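Local structure of methylmalonyl-CoA epimerase, mitochondrial (Homo sapiens, 3RMU) at residues A[79-84]-A[127-132]. The protein interconverts the R and S forms of methylmalonyl-CoA in mitochondrial propionyl-CoA metabolism, using a bound cobalt(II) ion. Numbering follows the deposited sequence.
Sequences HHICIE and VLVELE. With CO (cobalt (II) ion), chain E.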
loop_
_atom_site.group_PDB
_atom_site.type_symbol
_atom_site.label_atom_id
_atom_site.label_comp_id
_atom_site.label_asym_id
_atom_site.label_seq_id
_atom_site.Cartn_x
_atom_site.Cartn_y
_atom_site.Cartn_z
ATOM N N HIS A 79 2.978 -5.292 2.691
ATOM C CA HIS A 79 2.594 -6.204 3.760
ATOM C C HIS A 79 1.235 -5.794 4.373
ATOM O O HIS A 79 0.388 -6.653 4.590
ATOM C CB HIS A 79 3.676 -6.277 4.832
ATOM C CG HIS A 79 3.366 -7.257 5.908
ATOM N ND1 HIS A 79 2.818 -6.898 7.117
ATOM C CD2 HIS A 79 3.534 -8.603 5.954
ATOM C CE1 HIS A 79 2.613 -7.979 7.844
ATOM N NE2 HIS A 79 3.047 -9.027 7.163
ATOM N N HIS A 80 1.022 -4.512 4.702
ATOM C CA HIS A 80 -0.288 -4.092 5.243
ATOM C C HIS A 80 -0.534 -2.614 4.986
ATOM O O HIS A 80 0.395 -1.886 4.657
ATOM C CB HIS A 80 -0.485 -4.427 6.751
ATOM C CG HIS A 80 0.424 -3.719 7.727
ATOM N ND1 HIS A 80 1.622 -4.255 8.145
ATOM C CD2 HIS A 80 0.269 -2.560 8.433
ATOM C CE1 HIS A 80 2.175 -3.452 9.039
ATOM N NE2 HIS A 80 1.379 -2.416 9.242
ATOM N N ILE A 81 -1.773 -2.184 5.167
ATOM C CA ILE A 81 -2.088 -0.749 5.249
ATOM C C ILE A 81 -2.600 -0.465 6.644
ATOM O O ILE A 81 -3.257 -1.315 7.262
ATOM C CB ILE A 81 -3.101 -0.344 4.185
ATOM C CG1 ILE A 81 -4.389 -1.200 4.253
ATOM C CG2 ILE A 81 -2.461 -0.485 2.769
ATOM C CD1 ILE A 81 -5.532 -0.694 3.321
ATOM N N CYS A 82 -2.333 0.726 7.158
ATOM C CA CYS A 82 -2.797 1.059 8.456
ATOM C C CYS A 82 -3.696 2.273 8.368
ATOM O O CYS A 82 -3.279 3.329 7.895
ATOM C CB CYS A 82 -1.652 1.317 9.422
ATOM S SG CYS A 82 -2.197 1.934 11.027
ATOM N N ILE A 83 -4.935 2.095 8.804
ATOM C CA ILE A 83 -5.921 3.172 8.794
ATOM C C ILE A 83 -6.317 3.570 10.227
ATOM O O ILE A 83 -6.533 2.726 11.120
ATOM C CB ILE A 83 -7.180 2.787 7.947
ATOM C CG1 ILE A 83 -6.794 2.264 6.566
ATOM C CG2 ILE A 83 -8.178 3.991 7.796
ATOM C CD1 ILE A 83 -7.994 1.779 5.738
ATOM N N GLU A 84 -6.426 4.871 10.453
ATOM C CA GLU A 84 -6.774 5.364 11.767
ATOM C C GLU A 84 -8.263 5.257 12.043
ATOM O O GLU A 84 -9.092 5.320 11.138
ATOM C CB GLU A 84 -6.294 6.800 11.958
ATOM C CG GLU A 84 -4.775 6.853 11.921
ATOM C CD GLU A 84 -4.208 8.225 12.094
ATOM O OE1 GLU A 84 -4.975 9.176 12.352
ATOM O OE2 GLU A 84 -2.979 8.355 11.957
ATOM N N VAL A 127 -6.607 -6.965 1.223
ATOM C CA VAL A 127 -5.328 -6.683 1.906
ATOM C C VAL A 127 -5.370 -6.905 3.433
ATOM O O VAL A 127 -6.450 -6.838 4.034
ATOM C CB VAL A 127 -4.938 -5.202 1.670
ATOM C CG1 VAL A 127 -5.956 -4.270 2.305
ATOM C CG2 VAL A 127 -3.577 -4.908 2.221
ATOM N N LEU A 128 -4.206 -7.093 4.077
ATOM C CA LEU A 128 -4.122 -7.023 5.552
ATOM C C LEU A 128 -4.263 -5.593 6.017
ATOM O O LEU A 128 -3.465 -4.729 5.647
ATOM C CB LEU A 128 -2.833 -7.653 6.079
ATOM C CG LEU A 128 -2.551 -7.512 7.578
ATOM C CD1 LEU A 128 -3.549 -8.308 8.426
ATOM C CD2 LEU A 128 -1.138 -8.011 7.898
ATOM N N VAL A 129 -5.275 -5.346 6.831
ATOM C CA VAL A 129 -5.584 -4.003 7.299
ATOM C C VAL A 129 -5.356 -3.902 8.805
ATOM O O VAL A 129 -5.887 -4.694 9.578
ATOM C CB VAL A 129 -7.002 -3.578 6.961
ATOM C CG1 VAL A 129 -7.291 -2.179 7.550
ATOM C CG2 VAL A 129 -7.262 -3.620 5.418
ATOM N N GLU A 130 -4.537 -2.925 9.201
ATOM C CA GLU A 130 -4.282 -2.616 10.633
ATOM C C GLU A 130 -5.120 -1.379 10.907
ATOM O O GLU A 130 -5.134 -0.446 10.102
ATOM C CB GLU A 130 -2.794 -2.297 10.774
ATOM C CG GLU A 130 -2.315 -1.751 12.106
ATOM C CD GLU A 130 -0.803 -1.452 12.147
ATOM O OE1 GLU A 130 -0.036 -1.297 11.118
ATOM O OE2 GLU A 130 -0.355 -1.408 13.329
ATOM N N LEU A 131 -5.896 -1.409 11.966
ATOM C CA LEU A 131 -6.662 -0.248 12.435
ATOM C C LEU A 131 -6.006 0.250 13.708
ATOM O O LEU A 131 -5.696 -0.527 14.605
ATOM C CB LEU A 131 -8.117 -0.591 12.719
ATOM C CG LEU A 131 -8.949 -1.033 11.500
ATOM C CD1 LEU A 131 -10.368 -1.435 11.917
ATOM C CD2 LEU A 131 -8.958 0.083 10.435
ATOM N N GLU A 132 -5.804 1.561 13.779
ATOM C CA GLU A 132 -5.045 2.133 14.878
ATOM C C GLU A 132 -5.750 3.327 15.415
ATOM O O GLU A 132 -6.266 4.159 14.680
ATOM C CB GLU A 132 -3.610 2.486 14.421
ATOM C CG GLU A 132 -2.791 3.189 15.517
ATOM C CD GLU A 132 -1.319 3.401 15.147
ATOM O OE1 GLU A 132 -0.476 2.509 15.386
ATOM O OE2 GLU A 132 -1.000 4.470 14.622
HETATM CO CO CO E . 1.767 -1.159 10.690
HETATM O O HOH W 1 -1.675 -7.652 2.753
HETATM O O HOH W 2 2.514 -2.570 12.380
HETATM O O HOH W 3 2.822 -0.350 12.642
HETATM O O HOH W 4 4.051 -1.236 10.216
#
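Two of the three protein ligands in the metal site of this vicinal oxygen chelate enzyme, His80 and Glu130, come from neighbouring parallel strands and reach one cobalt ion from the same face of the sheet. His80 binds the cobalt through NE2 at 2.0 Å and Glu130 through OE1 at 1.9 Å, ring and carboxylate planes turned 67° apart. The 2.6 Å between His80 NE2 and Glu130 OE1 thus reflects a shared metal rather than a hydrogen bond. Glu130 carries its carboxylate out on an extended chain, CG anti to the backbone N (chi1 171°), alongside Cys82 CB and SG. Through its other ring nitrogen, ND1, His80 donates an almost straight bond to His79 ND1 (3.1 Å), in the plane of both rings, which should fix the ring's rotation. These two adjacent histidines form a classic beta bulge opposite Ala10 of strand 3-12.

Beneath the site the backbones alternate as donor and acceptor: Ile81 N to Leu128 O, Glu130 N to Ile81 O (2.8 Å), Ile83 N to Glu130 O and Glu132 N to Ile83 O. A water extends the pairing by joining His79 O to Leu128 N. Ile81, Ile83, Val129 and Leu131 make the other face apolar, with Ile81 CD1 on Val127 CG1 (3.7 Å) at its edge; the second subunit packs against Ile81 and Val129. His8 of strand 3-12 and three waters complete the six-coordinate cobalt, a metal centre cradled by a beta-sheet as in the glyoxalase fold.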